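Lmo0131 protein (Listeria monocytogenes, PDB 4Q6J) is of unknown function but carries an EAL domain folded as a TIM barrel and may act as a cyclic-di-GMP-specific phosphodiesterase. Local coordinates at residues I90-A96 with L122-E128; K151-F157 with I172-D178; I182-K186 with Q219-L223; R67-D71 with Y104-L108. All coordinates share one frame; numbering follows the deposited sequence. Where two conformers were deposited one is given.

Contact 1. Residues I90-A96 with L122-E128; sequences ISINIPA and LEIEIIE. With EDO (1,2-ethanediol), chain N.
The parallel barrel wall of the EAL domain, a TIM-barrel fold, runs through this contact: strand 90-95 lies beside strand 122-127, in step from the pair Ile90-Leu122 to the pair Pro95-Ile127. Six backbone hydrogen bonds make the ladder. Ile92 gives its N to Glu123 O (2.9 Å) and receives Glu125 N on its own O; Ile94 repeats the pattern with Glu125 and Ile127. The last rung, Ala96 N to Ile127 O at 2.9 Å, is the least straight (142° at the hydrogen). Here the strand gives way to helix 96-99, with Pro95 as the N-cap.

Side chains alternate between two faces. On the outward face Ile92 lies under helix 66-83, Ile94 and Ile124 under helix 102-115, and Leu122 against Leu116 and Val150. Ile94 reaches across the wall, its CD1 3.8 Å from Ile124 CG2, while Ile92 CD1 lies 4.3 Å from Leu122 CD1, a looser contact. The other face is largely polar. Glu123 holds CG anti to the backbone N (chi1 168°) and extends alongside Ser91, with OE2 3.7 Å from Ser91 CB. A water ties the row together, 2.9 Å from Ser91 OG and 2.8 Å from Glu123 OE2, with a longer link to Glu125 OE1. Ser153 OG of the next strand also bonds to Glu123 OE2, and an ethanediol hydroxyl donates to Glu123 OE1 at 2.6 Å. Nearer the strand ends, Ile127 crosses Asn93 at about a right angle.

Neighbouring parallel strands, one face under helices and the other, here with Ser91, Glu123 and Glu125, turned to the barrel interior, make a TIM-barrel wall.

Contact 2. Residues K151-F157 with I172-D178; sequences KVSMDDF and IDIVKTD. With EDO (1,2-ethanediol), chain Q.
Asp173 grips Val152 at two points. Its CG stands anti to its carbonyl carbon (chi1 -62°), which brings OD2 to Val152 N at 2.8 Å through the anti lone pair, while Asp173 N reaches back to Val152 O at 2.7 Å. That same oxygen also takes Ile174 N, so two donors hold it. Asp173 OD1 is salt-bridged to Lys146. Lys151, bent at chi2 (-79°), crosses the Asp173 side chain at about a right angle, its CD 3.6 Å from Asp173 OD2.

Met154 N bonds to Ile174 O and Lys176 N to Met154 O. Ile172 splits its branches: CD1 packs 3.7 Å from Val152 CG1, and CG2 lies 4.1 Å from CG of Met154, a selenomethionine. Phe157 N closes on Lys176 O (3.0 Å), and Phe157 CB rests on Val175 CG1 at 3.6 Å. Lys176 runs past Met154 O and kinks at chi3 (67°); its NZ forms a salt bridge with Glu212 and a hydrogen bond with Gln232.

The pair spans the beta-alpha-beta unit of strand 151-154, helix 163-169 and strand 174-177: Met154 and Phe157 lie under that helix, strand 122-127 flanks 151-154, and strand 208-211 flanks 174-177.

Contact 3. Residues I182-K186 with Q219-L223; sequences IALLK and QVEKL. With EDO (1,2-ethanediol), chain I.
Ile182 and Gln219 join two connecting elements beyond the C-terminal ends of strands 174-177 and 208-211 of the TIM barrel: the loop that leaves strand 174-177 on the way to helix 189-204, and helix 217-225.

The polar part is a single hydrogen bond between the segments. Gln219 NE2 donates an N-H to Ile182 O at 2.8 Å, nearly straight (166° at the hydrogen). The acceptor lies in the plane of the Gln219 amide, but the donor stands well above the carbonyl plane of Ile182. The amide is fixed at its other end too, because OE1 receives Glu215 N, and this leaves little freedom to rotate.

The apolar part fills in around that bond. Ile182 holds CG1 between its backbone N and carbonyl carbon (chi1 68°), which lays CG1 3.5 Å from Gln219 NE2 and sends CD1 on to Leu223 CD1 at 3.9 Å. Its other branch, CG2, meets Leu223 CD2 at 4.0 Å, so the isoleucine straddles the end of the leucine, crossing it at about a right angle. Val214 backs both residues. Leu185 and Lys222 lie alongside, running opposite ways, the lysine contributing its aliphatic stem rather than its charge: Lys222 CD sits 3.7 Å from Leu185 CB.

At the subunit boundary, Arg168 of the second subunit bonds to Ala183 O, and the N-H of the same peptide, Leu184 N, donates to ethanediol O2 at 2.9 Å.

Contact 4. Residues R67-D71 with Y104-L108; sequences REMQD and YMTFL. With EDO (1,2-ethanediol), chain P.
Arg67 sends CG anti to its backbone N (chi1 -178°) and then bends at chi2 (51°), swinging its guanidinium across to Tyr104, whose own CG also lies opposite the backbone N. The two helices, 66-83 and 102-115, belong to the outer layer of the TIM barrel. The axes of the two segments come within 12.7 Å of each other, at 30°, so long side chains bridge the gap.

The guanidinium and the tyrosine ring are almost perpendicular. The ring comes edge-on, placing Tyr104 CD1 over the centre of one guanidinium face, 3.7 Å from Arg67 CZ. Phe107 approaches the same group at a slant, with its CD2 3.1 Å from Arg67 NH2, a tight contact. A salt bridge one turn along its own helix helps hold the guanidinium: Arg67 NE donates to Asp71 OD1 at 2.6 Å, met on the syn side of the carboxylate. Asp71 OD1 also lies near the edge of the Tyr104 ring and takes a hydroxyl from an ethanediol, O2 standing 2.6 Å away. This ethanediol is wedged between the helices, its C2 3.3 Å from Phe107 CE2. Tyr98 adds an edge-to-face ring contact to Tyr104.

Gln70 CB passes near Tyr104 OH. That hydroxyl donates to a water at 2.7 Å, and the water in turn donates to Gln70 O at 3.1 Å.

All four contacts lie in one EAL barrel. Contacts 1 and 2 are successive parts of its wall, with centres about 9 Å apart, and they meet where strand 122-127 pairs with strand 151-154. Contact 4 sits outside contact 1, about 12 Å between centres; its helices 66-83 and 102-115 each precede one strand of contact 1, so their segments alternate along the chain, and Leu108 packs on Ile94 and Ile124. Contact 2 follows, then contact 3, whose loop continues from strand 174-177. Contacts 3 and 4, about 37 Å apart between centres, flank opposite sides of the chain's centre, so the strand pairing of contacts 1 and 2 lies between loop-helix and helix-helix packing.

Contact 1. Residues I90-A96 with L122-E128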
# COMPACT_ATOMS: atom_id res chain seq x y z
N ILE B 90 -29.94 -8.15 -6.33
CA ILE B 90 -28.94 -8.71 -5.43
C ILE B 90 -27.56 -8.37 -5.96
O ILE B 90 -27.28 -8.60 -7.13
CB ILE B 90 -29.10 -10.24 -5.26
CG1 ILE B 90 -30.47 -10.56 -4.66
CG2 ILE B 90 -27.96 -10.79 -4.38
CD1 ILE B 90 -30.69 -12.02 -4.34
N SER B 91 -26.70 -7.82 -5.10
CA SER B 91 -25.32 -7.53 -5.50
C SER B 91 -24.34 -8.64 -5.11
O SER B 91 -24.58 -9.36 -4.14
CB SER B 91 -24.83 -6.20 -4.91
OG SER B 91 -24.78 -6.28 -3.52
N ILE B 92 -23.26 -8.76 -5.88
CA ILE B 92 -22.12 -9.61 -5.51
C ILE B 92 -20.84 -8.79 -5.51
O ILE B 92 -20.65 -7.92 -6.36
CB ILE B 92 -21.92 -10.82 -6.46
CG1 ILE B 92 -21.65 -10.36 -7.89
CG2 ILE B 92 -23.13 -11.75 -6.43
CD1 ILE B 92 -21.66 -11.50 -8.87
N ASN B 93 -19.98 -9.08 -4.55
CA ASN B 93 -18.72 -8.39 -4.42
C ASN B 93 -17.71 -9.04 -5.32
O ASN B 93 -17.43 -10.23 -5.19
CB ASN B 93 -18.25 -8.45 -2.98
CG ASN B 93 -19.13 -7.66 -2.06
OD1 ASN B 93 -19.83 -6.75 -2.50
ND2 ASN B 93 -19.12 -8.00 -0.80
N ILE B 94 -17.16 -8.26 -6.24
CA ILE B 94 -16.09 -8.76 -7.08
C ILE B 94 -14.91 -7.82 -6.94
O ILE B 94 -15.02 -6.64 -7.20
CB ILE B 94 -16.51 -8.83 -8.53
CG1 ILE B 94 -17.71 -9.76 -8.68
CG2 ILE B 94 -15.36 -9.34 -9.38
CD1 ILE B 94 -18.25 -9.81 -10.05
N PRO B 95 -13.78 -8.36 -6.48
CA PRO B 95 -12.54 -7.61 -6.34
C PRO B 95 -12.12 -6.94 -7.63
O PRO B 95 -12.31 -7.50 -8.71
CB PRO B 95 -11.53 -8.70 -5.98
CG PRO B 95 -12.32 -9.78 -5.39
CD PRO B 95 -13.63 -9.77 -6.10
N ALA B 96 -11.53 -5.75 -7.52
CA ALA B 96 -11.07 -5.01 -8.68
C ALA B 96 -10.21 -5.85 -9.64
O ALA B 96 -10.38 -5.77 -10.84
CB ALA B 96 -10.35 -3.75 -8.23
N LEU B 122 -29.23 -7.88 -11.14
CA LEU B 122 -27.89 -8.15 -10.61
C LEU B 122 -27.10 -6.86 -10.59
O LEU B 122 -27.18 -6.07 -11.51
CB LEU B 122 -27.10 -9.22 -11.40
CG LEU B 122 -25.67 -9.55 -10.93
CD1 LEU B 122 -25.71 -10.54 -9.80
CD2 LEU B 122 -24.89 -10.12 -12.09
N GLU B 123 -26.33 -6.70 -9.51
CA GLU B 123 -25.39 -5.60 -9.33
C GLU B 123 -23.99 -6.19 -9.04
O GLU B 123 -23.84 -7.00 -8.14
CB GLU B 123 -25.87 -4.72 -8.18
CG GLU B 123 -24.86 -3.71 -7.70
CD GLU B 123 -25.43 -2.85 -6.55
OE1 GLU B 123 -26.60 -2.44 -6.67
OE2 GLU B 123 -24.74 -2.59 -5.54
N ILE B 124 -23.01 -5.80 -9.84
CA ILE B 124 -21.62 -6.09 -9.54
C ILE B 124 -21.10 -4.96 -8.69
O ILE B 124 -21.09 -3.82 -9.13
CB ILE B 124 -20.75 -6.18 -10.80
CG1 ILE B 124 -21.10 -7.43 -11.61
CG2 ILE B 124 -19.27 -6.16 -10.46
CD1 ILE B 124 -20.37 -7.54 -12.93
N GLU B 125 -20.70 -5.28 -7.46
CA GLU B 125 -20.15 -4.31 -6.54
C GLU B 125 -18.64 -4.47 -6.48
O GLU B 125 -18.12 -5.50 -6.05
CB GLU B 125 -20.76 -4.47 -5.15
CG GLU B 125 -19.99 -3.67 -4.14
CD GLU B 125 -20.58 -3.69 -2.75
OE1 GLU B 125 -21.73 -4.12 -2.59
OE2 GLU B 125 -19.90 -3.27 -1.81
N ILE B 126 -17.93 -3.46 -6.95
CA ILE B 126 -16.48 -3.52 -7.08
C ILE B 126 -15.86 -3.28 -5.71
O ILE B 126 -16.14 -2.26 -5.06
CB ILE B 126 -15.95 -2.48 -8.12
CG1 ILE B 126 -16.68 -2.64 -9.46
CG2 ILE B 126 -14.42 -2.59 -8.28
CD1 ILE B 126 -16.46 -1.50 -10.38
N ILE B 127 -15.04 -4.22 -5.26
CA ILE B 127 -14.38 -4.13 -3.97
C ILE B 127 -12.85 -4.16 -4.12
O ILE B 127 -12.34 -4.18 -5.24
CB ILE B 127 -14.90 -5.21 -2.96
CG1 ILE B 127 -14.52 -6.63 -3.38
CG2 ILE B 127 -16.37 -5.08 -2.76
CD1 ILE B 127 -14.54 -7.59 -2.24
N GLU B 128 -12.12 -4.13 -3.00
CA GLU B 128 -10.66 -4.24 -3.01
C GLU B 128 -10.01 -3.35 -4.05
O GLU B 128 -9.14 -3.77 -4.81
CB GLU B 128 -10.25 -5.72 -3.16
CG GLU B 128 -10.76 -6.51 -1.97
CD GLU B 128 -10.52 -8.01 -2.03
OE1 GLU B 128 -9.79 -8.47 -2.91
OE2 GLU B 128 -11.07 -8.75 -1.18
C1 EDO N . -28.46 0.24 -5.19
O1 EDO N . -27.41 -0.70 -4.89
C2 EDO N . -29.81 -0.28 -4.72
O2 EDO N . -29.86 -0.30 -3.29
O HOH W 1 -24.95 -3.51 -2.87

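Contact 2. Residues K151-F157 with I172-D178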
# COMPACT_ATOMS: atom_id res chain seq x y z
N LYS B 151 -26.24 -3.99 -13.41
CA LYS B 151 -25.76 -2.74 -12.80
C LYS B 151 -24.37 -2.89 -12.15
O LYS B 151 -23.91 -4.00 -11.87
CB LYS B 151 -26.77 -2.24 -11.78
CG LYS B 151 -28.11 -2.07 -12.37
CD LYS B 151 -28.18 -0.78 -13.14
CE LYS B 151 -29.59 -0.52 -13.68
NZ LYS B 151 -29.71 0.82 -14.36
N VAL B 152 -23.70 -1.76 -11.95
CA VAL B 152 -22.35 -1.71 -11.40
C VAL B 152 -22.22 -0.68 -10.27
O VAL B 152 -22.56 0.49 -10.44
CB VAL B 152 -21.32 -1.37 -12.50
CG1 VAL B 152 -19.93 -1.13 -11.90
CG2 VAL B 152 -21.28 -2.49 -13.54
N SER B 153 -21.77 -1.13 -9.11
CA SER B 153 -21.54 -0.21 -8.01
C SER B 153 -20.10 -0.30 -7.55
O SER B 153 -19.36 -1.15 -7.99
CB SER B 153 -22.48 -0.51 -6.85
OG SER B 153 -22.26 -1.80 -6.37
N MSE B 154 -19.69 0.58 -6.64
CA MSE B 154 -18.34 0.54 -6.08
C MSE B 154 -18.46 0.79 -4.60
O MSE B 154 -19.25 1.62 -4.16
CB MSE B 154 -17.42 1.58 -6.76
CG MSE B 154 -17.85 3.01 -6.56
SE MSE B 154 -16.71 4.36 -7.42
CE MSE B 154 -15.13 4.15 -6.23
N ASP B 155 -17.67 0.07 -3.82
CA ASP B 155 -17.73 0.20 -2.37
C ASP B 155 -16.78 1.28 -1.83
O ASP B 155 -16.00 1.86 -2.59
CB ASP B 155 -17.40 -1.14 -1.71
CG ASP B 155 -15.92 -1.38 -1.61
OD1 ASP B 155 -15.16 -0.77 -2.40
OD2 ASP B 155 -15.50 -2.19 -0.74
N ASP B 156 -16.85 1.52 -0.52
CA ASP B 156 -15.81 2.26 0.21
C ASP B 156 -15.53 3.63 -0.38
O ASP B 156 -14.39 4.06 -0.40
CB ASP B 156 -14.47 1.48 0.18
CG ASP B 156 -14.37 0.37 1.25
OD1 ASP B 156 -15.39 -0.02 1.85
OD2 ASP B 156 -13.24 -0.12 1.48
N PHE B 157 -16.56 4.33 -0.87
CA PHE B 157 -16.24 5.51 -1.63
C PHE B 157 -15.50 6.51 -0.77
O PHE B 157 -15.96 7.01 0.22
CB PHE B 157 -17.46 6.19 -2.28
CG PHE B 157 -17.08 7.35 -3.17
CD1 PHE B 157 -16.90 8.60 -2.64
CD2 PHE B 157 -16.78 7.15 -4.50
CE1 PHE B 157 -16.52 9.65 -3.43
CE2 PHE B 157 -16.38 8.21 -5.29
CZ PHE B 157 -16.25 9.46 -4.76
N ILE B 172 -19.90 3.33 -13.59
CA ILE B 172 -20.55 3.16 -12.31
C ILE B 172 -22.00 3.67 -12.29
O ILE B 172 -22.29 4.76 -12.77
CB ILE B 172 -19.73 3.88 -11.20
CG1 ILE B 172 -18.26 3.49 -11.26
CG2 ILE B 172 -20.30 3.58 -9.85
CD1 ILE B 172 -18.04 2.03 -11.23
N ASP B 173 -22.91 2.84 -11.75
CA ASP B 173 -24.32 3.20 -11.55
C ASP B 173 -24.60 3.62 -10.10
O ASP B 173 -25.41 4.50 -9.85
CB ASP B 173 -25.24 2.01 -11.84
CG ASP B 173 -25.16 1.52 -13.27
OD1 ASP B 173 -25.46 2.32 -14.18
OD2 ASP B 173 -24.83 0.35 -13.48
N ILE B 174 -23.95 2.97 -9.14
CA ILE B 174 -24.24 3.20 -7.73
C ILE B 174 -22.95 3.38 -6.93
O ILE B 174 -22.01 2.61 -7.04
CB ILE B 174 -25.06 2.02 -7.13
CG1 ILE B 174 -26.46 1.95 -7.75
CG2 ILE B 174 -25.16 2.13 -5.62
CD1 ILE B 174 -26.77 0.58 -8.27
N VAL B 175 -22.92 4.46 -6.16
CA VAL B 175 -21.83 4.72 -5.24
C VAL B 175 -22.26 4.32 -3.84
O VAL B 175 -23.29 4.78 -3.35
CB VAL B 175 -21.46 6.21 -5.23
CG1 VAL B 175 -20.66 6.58 -3.98
CG2 VAL B 175 -20.73 6.57 -6.53
N LYS B 176 -21.47 3.46 -3.21
CA LYS B 176 -21.72 3.03 -1.85
C LYS B 176 -20.69 3.67 -0.92
O LYS B 176 -19.50 3.80 -1.26
CB LYS B 176 -21.70 1.50 -1.77
CG LYS B 176 -22.57 0.90 -2.86
CD LYS B 176 -22.97 -0.54 -2.61
CE LYS B 176 -23.91 -0.68 -1.42
NZ LYS B 176 -23.83 -2.05 -0.86
N THR B 177 -21.16 4.10 0.24
CA THR B 177 -20.29 4.72 1.23
C THR B 177 -20.28 3.88 2.48
O THR B 177 -21.26 3.25 2.82
CB THR B 177 -20.79 6.10 1.55
OG1 THR B 177 -22.14 6.01 2.04
CG2 THR B 177 -20.76 6.97 0.30
N ASP B 178 -19.16 3.85 3.18
CA ASP B 178 -19.10 2.97 4.32
C ASP B 178 -19.46 3.72 5.59
O ASP B 178 -19.78 4.91 5.56
CB ASP B 178 -17.77 2.19 4.39
CG ASP B 178 -16.61 3.02 4.79
OD1 ASP B 178 -16.40 3.18 6.01
OD2 ASP B 178 -15.88 3.49 3.90
C1 EDO Q . -13.27 -5.58 1.32
O1 EDO Q . -14.66 -5.36 1.06
C2 EDO Q . -12.57 -4.26 1.60
O2 EDO Q . -12.55 -3.47 0.42
O HOH W 2 -27.21 2.11 -16.40
O HOH W 3 -16.96 5.69 2.47

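Contact 3. Residues I182-K186 with Q219-L223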
# COMPACT_ATOMS: atom_id res chain seq x y z
N ILE B 182 -20.91 8.39 7.38
CA ILE B 182 -22.15 8.94 7.92
C ILE B 182 -22.17 8.98 9.45
O ILE B 182 -23.23 9.17 10.07
CB ILE B 182 -23.39 8.19 7.36
CG1 ILE B 182 -23.46 6.75 7.87
CG2 ILE B 182 -23.34 8.22 5.85
CD1 ILE B 182 -24.78 6.07 7.63
N ALA B 183 -21.01 8.82 10.07
CA ALA B 183 -20.93 8.88 11.51
C ALA B 183 -20.56 10.29 11.98
O ALA B 183 -19.94 11.05 11.21
CB ALA B 183 -19.92 7.86 12.03
N LEU B 184 -20.94 10.63 13.22
CA LEU B 184 -20.59 11.91 13.85
C LEU B 184 -21.27 13.16 13.28
O LEU B 184 -20.81 14.29 13.49
CB LEU B 184 -19.07 12.14 13.85
CG LEU B 184 -18.14 11.03 14.37
CD1 LEU B 184 -16.69 11.40 14.14
CD2 LEU B 184 -18.36 10.72 15.84
N LEU B 185 -22.38 12.98 12.57
CA LEU B 185 -22.96 14.08 11.81
C LEU B 185 -23.61 15.20 12.62
O LEU B 185 -23.71 16.33 12.13
CB LEU B 185 -23.94 13.58 10.75
CG LEU B 185 -23.42 12.72 9.61
CD1 LEU B 185 -24.51 12.54 8.57
CD2 LEU B 185 -22.12 13.30 8.99
N LYS B 186 -24.05 14.93 13.84
CA LYS B 186 -24.60 16.02 14.64
C LYS B 186 -23.53 17.09 14.88
O LYS B 186 -23.81 18.27 14.94
CB LYS B 186 -25.14 15.52 15.97
CG LYS B 186 -25.88 16.54 16.79
CD LYS B 186 -26.32 15.87 18.05
CE LYS B 186 -27.15 16.76 18.92
NZ LYS B 186 -27.70 15.96 20.06
N GLN B 219 -29.73 9.68 11.83
CA GLN B 219 -29.02 9.53 10.57
C GLN B 219 -29.97 9.49 9.40
O GLN B 219 -29.72 10.14 8.39
CB GLN B 219 -28.17 8.26 10.55
CG GLN B 219 -26.79 8.44 11.16
CD GLN B 219 -26.07 7.12 11.37
OE1 GLN B 219 -26.67 6.12 11.77
NE2 GLN B 219 -24.79 7.11 11.09
N VAL B 220 -31.05 8.72 9.51
CA VAL B 220 -32.03 8.63 8.44
C VAL B 220 -32.58 10.00 8.07
O VAL B 220 -32.71 10.36 6.89
CB VAL B 220 -33.17 7.71 8.82
CG1 VAL B 220 -34.28 7.79 7.76
CG2 VAL B 220 -32.64 6.28 8.97
N GLU B 221 -32.90 10.78 9.09
CA GLU B 221 -33.43 12.11 8.86
C GLU B 221 -32.46 12.94 8.01
O GLU B 221 -32.86 13.54 7.02
CB GLU B 221 -33.72 12.78 10.20
CG GLU B 221 -34.87 12.16 10.93
CD GLU B 221 -35.00 12.66 12.36
OE1 GLU B 221 -34.11 13.40 12.83
OE2 GLU B 221 -36.00 12.33 13.03
N LYS B 222 -31.17 12.95 8.38
CA LYS B 222 -30.16 13.75 7.70
C LYS B 222 -29.93 13.29 6.28
O LYS B 222 -29.86 14.08 5.36
CB LYS B 222 -28.84 13.70 8.44
CG LYS B 222 -28.93 14.33 9.82
CD LYS B 222 -27.58 14.44 10.48
CE LYS B 222 -27.71 15.03 11.88
NZ LYS B 222 -28.23 14.03 12.85
N LEU B 223 -29.79 11.99 6.12
CA LEU B 223 -29.46 11.43 4.82
C LEU B 223 -30.62 11.58 3.86
O LEU B 223 -30.40 11.86 2.69
CB LEU B 223 -28.99 9.97 4.95
CG LEU B 223 -27.77 9.84 5.88
CD1 LEU B 223 -27.56 8.38 6.28
CD2 LEU B 223 -26.51 10.51 5.26
C1 EDO I . -24.55 8.32 14.65
O1 EDO I . -25.11 9.54 15.13
C2 EDO I . -23.31 8.00 15.46
O2 EDO I . -22.19 8.58 14.82

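Contact 4. Residues R67-D71 with Y104-L108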
# COMPACT_ATOMS: atom_id res chain seq x y z
N ARG B 67 -11.16 -18.31 -6.70
CA ARG B 67 -12.01 -18.54 -7.83
C ARG B 67 -13.28 -19.30 -7.46
O ARG B 67 -14.38 -18.90 -7.87
CB ARG B 67 -11.28 -19.23 -8.96
CG ARG B 67 -12.16 -19.42 -10.19
CD ARG B 67 -12.87 -18.16 -10.63
NE ARG B 67 -13.81 -18.49 -11.69
CZ ARG B 67 -13.52 -18.52 -12.99
NH1 ARG B 67 -12.31 -18.17 -13.43
NH2 ARG B 67 -14.44 -18.87 -13.86
N GLU B 68 -13.12 -20.37 -6.67
CA GLU B 68 -14.22 -21.15 -6.11
C GLU B 68 -15.23 -20.26 -5.40
O GLU B 68 -16.44 -20.39 -5.56
CB GLU B 68 -13.69 -22.17 -5.09
CG GLU B 68 -13.05 -23.42 -5.69
CD GLU B 68 -11.53 -23.37 -5.77
OE1 GLU B 68 -10.92 -24.45 -5.78
OE2 GLU B 68 -10.94 -22.26 -5.84
N MSE B 69 -14.72 -19.34 -4.61
CA MSE B 69 -15.55 -18.52 -3.77
C MSE B 69 -16.38 -17.57 -4.63
O MSE B 69 -17.60 -17.49 -4.45
CB MSE B 69 -14.70 -17.79 -2.72
CG MSE B 69 -15.50 -17.30 -1.54
SE MSE B 69 -14.56 -15.94 -0.53
CE MSE B 69 -13.75 -15.09 -2.05
N GLN B 70 -15.72 -16.88 -5.57
CA GLN B 70 -16.41 -15.97 -6.49
C GLN B 70 -17.50 -16.71 -7.24
O GLN B 70 -18.61 -16.24 -7.34
CB GLN B 70 -15.46 -15.32 -7.52
CG GLN B 70 -14.54 -14.28 -6.98
CD GLN B 70 -15.23 -13.17 -6.20
OE1 GLN B 70 -16.32 -12.69 -6.55
NE2 GLN B 70 -14.60 -12.77 -5.12
N ASP B 71 -17.14 -17.88 -7.77
CA ASP B 71 -18.06 -18.69 -8.54
C ASP B 71 -19.28 -19.02 -7.68
O ASP B 71 -20.43 -18.85 -8.10
CB ASP B 71 -17.37 -19.97 -9.06
CG ASP B 71 -16.41 -19.72 -10.25
OD1 ASP B 71 -16.29 -18.59 -10.77
OD2 ASP B 71 -15.76 -20.69 -10.69
N TYR B 104 -11.81 -13.77 -16.54
CA TYR B 104 -12.91 -13.93 -15.59
C TYR B 104 -14.17 -13.26 -16.08
O TYR B 104 -15.23 -13.81 -15.99
CB TYR B 104 -12.60 -13.37 -14.20
CG TYR B 104 -13.80 -13.58 -13.31
CD1 TYR B 104 -14.10 -14.84 -12.86
CD2 TYR B 104 -14.66 -12.54 -12.97
CE1 TYR B 104 -15.20 -15.06 -12.08
CE2 TYR B 104 -15.77 -12.76 -12.19
CZ TYR B 104 -16.04 -14.03 -11.75
OH TYR B 104 -17.15 -14.30 -10.99
N MSE B 105 -14.07 -12.03 -16.57
CA MSE B 105 -15.26 -11.26 -16.86
C MSE B 105 -15.98 -11.80 -18.08
O MSE B 105 -17.16 -11.53 -18.30
CB MSE B 105 -14.94 -9.77 -16.99
CG MSE B 105 -14.57 -9.11 -15.64
SE MSE B 105 -16.05 -9.12 -14.31
CE MSE B 105 -17.03 -7.57 -15.02
N THR B 106 -15.28 -12.58 -18.88
CA THR B 106 -15.87 -13.24 -20.04
C THR B 106 -16.66 -14.43 -19.59
O THR B 106 -17.79 -14.61 -20.00
CB THR B 106 -14.81 -13.67 -21.01
OG1 THR B 106 -14.39 -12.52 -21.74
CG2 THR B 106 -15.37 -14.71 -21.97
N PHE B 107 -16.08 -15.24 -18.72
CA PHE B 107 -16.86 -16.29 -18.10
C PHE B 107 -18.11 -15.80 -17.37
O PHE B 107 -19.14 -16.46 -17.41
CB PHE B 107 -16.03 -17.06 -17.11
CG PHE B 107 -16.79 -18.15 -16.47
CD1 PHE B 107 -17.25 -19.22 -17.24
CD2 PHE B 107 -17.11 -18.11 -15.14
CE1 PHE B 107 -17.98 -20.23 -16.67
CE2 PHE B 107 -17.81 -19.13 -14.57
CZ PHE B 107 -18.25 -20.19 -15.33
N LEU B 108 -17.99 -14.67 -16.68
CA LEU B 108 -19.10 -14.17 -15.88
C LEU B 108 -20.21 -13.69 -16.80
O LEU B 108 -21.38 -13.94 -16.57
CB LEU B 108 -18.66 -13.06 -14.92
CG LEU B 108 -19.84 -12.44 -14.14
CD1 LEU B 108 -20.53 -13.45 -13.26
CD2 LEU B 108 -19.43 -11.24 -13.32
C1 EDO P . -20.24 -17.34 -12.41
O1 EDO P . -20.36 -18.54 -11.65
C2 EDO P . -18.81 -16.79 -12.47
O2 EDO P . -18.11 -16.77 -11.21
O HOH W 4 -18.30 -13.47 -8.67